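Local coordinates for protein NAD-dependent aldehyde dehydrogenase (Burkholderia multivorans, PDB 5UJU) that probably oxidises aldehydes to carboxylic acids with NAD+ as the hydride acceptor, at residues A[295-306]-A[314-322]. Numbering follows the deposited sequence.
Sequences FTGSTQNGTWLE and VYTEKAGVN
E306 sets off with CG beside its backbone N (chi1 -61°) and then runs extended (chi2 167°), which carries its carboxylate from the helix to T316 and K318. K318 arrives from the opposite direction, its chain bent about the CG-CD bond (chi3 -74°), and its NZ forms a salt bridge with E306 OE2 (2.6 Å) through the syn lone pair. The anti lone pair of the same oxygen takes the T316 OG1 hydroxyl at 2.5 Å, so two donors grip OE2 and probably favour the ionised carboxylate. A long lysine suits this place because its methylenes also pass over G302, where a side chain would collide with K318 CG; glycine thereby lets the K318 chain lie against the helix backbone. Farther along the helix, L305 CB packs on V314 CG1 (3.9 Å), branched and apolar groups meeting between helix and strand.

Beneath the helix the strands run parallel: F295 N donates to Y315 O (2.8 Å), F295 O accepts from E317 N, and G297 N reaches E317 O (2.9 Å). G297 adopts a backbone conformation open mainly to a residue without a side chain. S298 then caps the helix, its OG accepting from N301 N (3.0 Å). Beside it, T299 OG1 accepts from A319 N (3.2 Å) and donates to a water that bridges to A319 O, tying the first turn to the chain leaving the strand. Strand 290-296, helix 299-308 and strand 313-317 thus make a beta-alpha-beta crossover, a unit of the Rossmann-like NAD-binding domain of aldehyde dehydrogenases.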
# COMPACT_ATOMS: atom_id res chain seq x y z
N PHE A 295 9.53 10.87 -0.05
CA PHE A 295 9.93 12.14 0.54
C PHE A 295 10.55 11.94 1.91
O PHE A 295 10.01 11.19 2.74
CB PHE A 295 8.72 13.07 0.64
CG PHE A 295 8.92 14.27 1.55
CD1 PHE A 295 8.62 14.19 2.90
CD2 PHE A 295 9.39 15.47 1.04
CE1 PHE A 295 8.80 15.30 3.73
CE2 PHE A 295 9.57 16.58 1.86
CZ PHE A 295 9.26 16.50 3.21
N THR A 296 11.64 12.67 2.17
CA THR A 296 12.22 12.80 3.50
C THR A 296 12.35 14.27 3.84
O THR A 296 12.95 15.04 3.08
CB THR A 296 13.61 12.14 3.59
OG1 THR A 296 13.52 10.76 3.23
CG2 THR A 296 14.15 12.24 5.01
N GLY A 297 11.79 14.69 4.98
CA GLY A 297 11.89 16.09 5.35
C GLY A 297 10.91 16.45 6.45
O GLY A 297 10.58 15.63 7.30
N SER A 298 10.45 17.70 6.41
CA SER A 298 9.61 18.22 7.48
C SER A 298 8.25 17.54 7.51
O SER A 298 7.75 17.05 6.49
CB SER A 298 9.41 19.74 7.36
OG SER A 298 8.49 20.05 6.33
N THR A 299 7.65 17.55 8.69
CA THR A 299 6.30 17.02 8.86
C THR A 299 5.30 17.80 8.02
O THR A 299 4.40 17.21 7.42
CB THR A 299 5.91 17.06 10.34
OG1 THR A 299 6.73 16.13 11.06
CG2 THR A 299 4.45 16.68 10.53
N GLN A 300 5.46 19.13 7.97
CA GLN A 300 4.53 19.96 7.23
C GLN A 300 4.59 19.68 5.73
O GLN A 300 3.56 19.55 5.07
CB GLN A 300 4.82 21.44 7.48
CG GLN A 300 3.80 22.35 6.84
CD GLN A 300 4.07 23.82 7.12
OE1 GLN A 300 4.91 24.43 6.46
NE2 GLN A 300 3.33 24.39 8.06
N ASN A 301 5.80 19.58 5.18
CA ASN A 301 5.92 19.28 3.76
C ASN A 301 5.47 17.86 3.45
O ASN A 301 4.78 17.62 2.45
CB ASN A 301 7.36 19.51 3.28
CG ASN A 301 7.77 20.97 3.31
OD1 ASN A 301 6.92 21.87 3.41
ND2 ASN A 301 9.07 21.23 3.21
N GLY A 302 5.87 16.89 4.29
CA GLY A 302 5.46 15.51 4.06
C GLY A 302 3.96 15.34 4.14
O GLY A 302 3.35 14.63 3.33
N THR A 303 3.34 15.99 5.12
CA THR A 303 1.88 15.99 5.26
C THR A 303 1.20 16.64 4.05
O THR A 303 0.14 16.19 3.61
CB THR A 303 1.51 16.74 6.54
OG1 THR A 303 2.08 16.07 7.66
CG2 THR A 303 0.03 16.81 6.71
N TRP A 304 1.76 17.74 3.55
CA TRP A 304 1.19 18.38 2.37
C TRP A 304 1.12 17.39 1.21
O TRP A 304 0.08 17.28 0.55
CB TRP A 304 2.01 19.62 1.99
CG TRP A 304 1.39 20.45 0.91
CD1 TRP A 304 0.58 21.54 1.08
CD2 TRP A 304 1.53 20.26 -0.50
NE1 TRP A 304 0.21 22.03 -0.15
CE2 TRP A 304 0.77 21.27 -1.13
CE3 TRP A 304 2.22 19.34 -1.29
CZ2 TRP A 304 0.68 21.37 -2.52
CZ3 TRP A 304 2.13 19.45 -2.67
CH2 TRP A 304 1.36 20.46 -3.27
N LEU A 305 2.20 16.64 0.97
CA LEU A 305 2.24 15.69 -0.14
C LEU A 305 1.21 14.58 0.03
O LEU A 305 0.53 14.19 -0.93
CB LEU A 305 3.64 15.09 -0.26
CG LEU A 305 4.74 16.04 -0.68
CD1 LEU A 305 6.07 15.44 -0.36
CD2 LEU A 305 4.65 16.29 -2.18
N GLU A 306 1.11 14.02 1.24
CA GLU A 306 0.15 12.94 1.48
C GLU A 306 -1.27 13.40 1.18
O GLU A 306 -2.08 12.64 0.64
CB GLU A 306 0.24 12.46 2.92
CG GLU A 306 1.59 11.88 3.32
CD GLU A 306 1.70 11.74 4.82
OE1 GLU A 306 0.68 11.96 5.49
OE2 GLU A 306 2.79 11.42 5.33
N VAL A 314 2.25 8.14 -1.99
CA VAL A 314 3.20 9.00 -1.29
C VAL A 314 3.78 8.25 -0.10
O VAL A 314 3.03 7.75 0.76
CB VAL A 314 2.53 10.31 -0.86
CG1 VAL A 314 3.55 11.24 -0.21
CG2 VAL A 314 1.91 10.99 -2.06
N TYR A 315 5.10 8.17 -0.04
CA TYR A 315 5.84 7.56 1.06
C TYR A 315 6.66 8.64 1.73
O TYR A 315 7.44 9.33 1.06
CB TYR A 315 6.74 6.44 0.57
CG TYR A 315 6.00 5.45 -0.31
CD1 TYR A 315 5.38 4.33 0.25
CD2 TYR A 315 5.90 5.63 -1.68
CE1 TYR A 315 4.70 3.42 -0.52
CE2 TYR A 315 5.21 4.73 -2.48
CZ TYR A 315 4.61 3.63 -1.89
OH TYR A 315 3.93 2.71 -2.65
N THR A 316 6.50 8.81 3.04
CA THR A 316 7.09 9.96 3.72
C THR A 316 7.88 9.51 4.93
O THR A 316 7.51 8.54 5.60
CB THR A 316 6.03 10.98 4.18
OG1 THR A 316 5.08 10.34 5.04
CG2 THR A 316 5.30 11.61 2.99
N GLU A 317 8.99 10.22 5.16
CA GLU A 317 9.76 10.25 6.40
C GLU A 317 9.72 11.68 6.92
O GLU A 317 10.17 12.60 6.22
CB GLU A 317 11.21 9.83 6.20
CG GLU A 317 11.44 8.44 5.63
CD GLU A 317 11.45 7.39 6.71
OE1 GLU A 317 11.69 7.76 7.88
OE2 GLU A 317 11.24 6.20 6.40
N LYS A 318 9.19 11.87 8.12
CA LYS A 318 8.96 13.20 8.68
C LYS A 318 9.65 13.30 10.05
O LYS A 318 10.47 12.46 10.41
CB LYS A 318 7.45 13.48 8.74
CG LYS A 318 6.76 13.38 7.35
CD LYS A 318 5.23 13.24 7.45
CE LYS A 318 4.80 11.86 7.91
NZ LYS A 318 3.31 11.72 7.84
N ALA A 319 9.31 14.33 10.80
CA ALA A 319 9.95 14.55 12.10
C ALA A 319 9.23 13.79 13.20
O ALA A 319 8.02 13.54 13.12
CB ALA A 319 9.97 16.04 12.44
N GLY A 320 9.97 13.44 14.24
CA GLY A 320 9.36 12.88 15.43
C GLY A 320 10.18 13.24 16.64
O GLY A 320 11.18 13.95 16.55
N VAL A 321 9.75 12.72 17.79
CA VAL A 321 10.37 12.99 19.09
C VAL A 321 10.95 11.67 19.58
O VAL A 321 10.21 10.78 20.01
CB VAL A 321 9.37 13.56 20.10
CG1 VAL A 321 10.04 13.75 21.47
CG2 VAL A 321 8.80 14.89 19.58
N ASN A 322 12.27 11.53 19.48
CA ASN A 322 12.94 10.33 19.96
C ASN A 322 13.24 10.46 21.45
O ASN A 322 13.69 11.51 21.92
CB ASN A 322 14.22 10.07 19.18
CG ASN A 322 13.94 9.84 17.69
OD1 ASN A 322 12.96 9.19 17.33
ND2 ASN A 322 14.78 10.40 16.83
O HOH W 1 5.60 14.17 12.39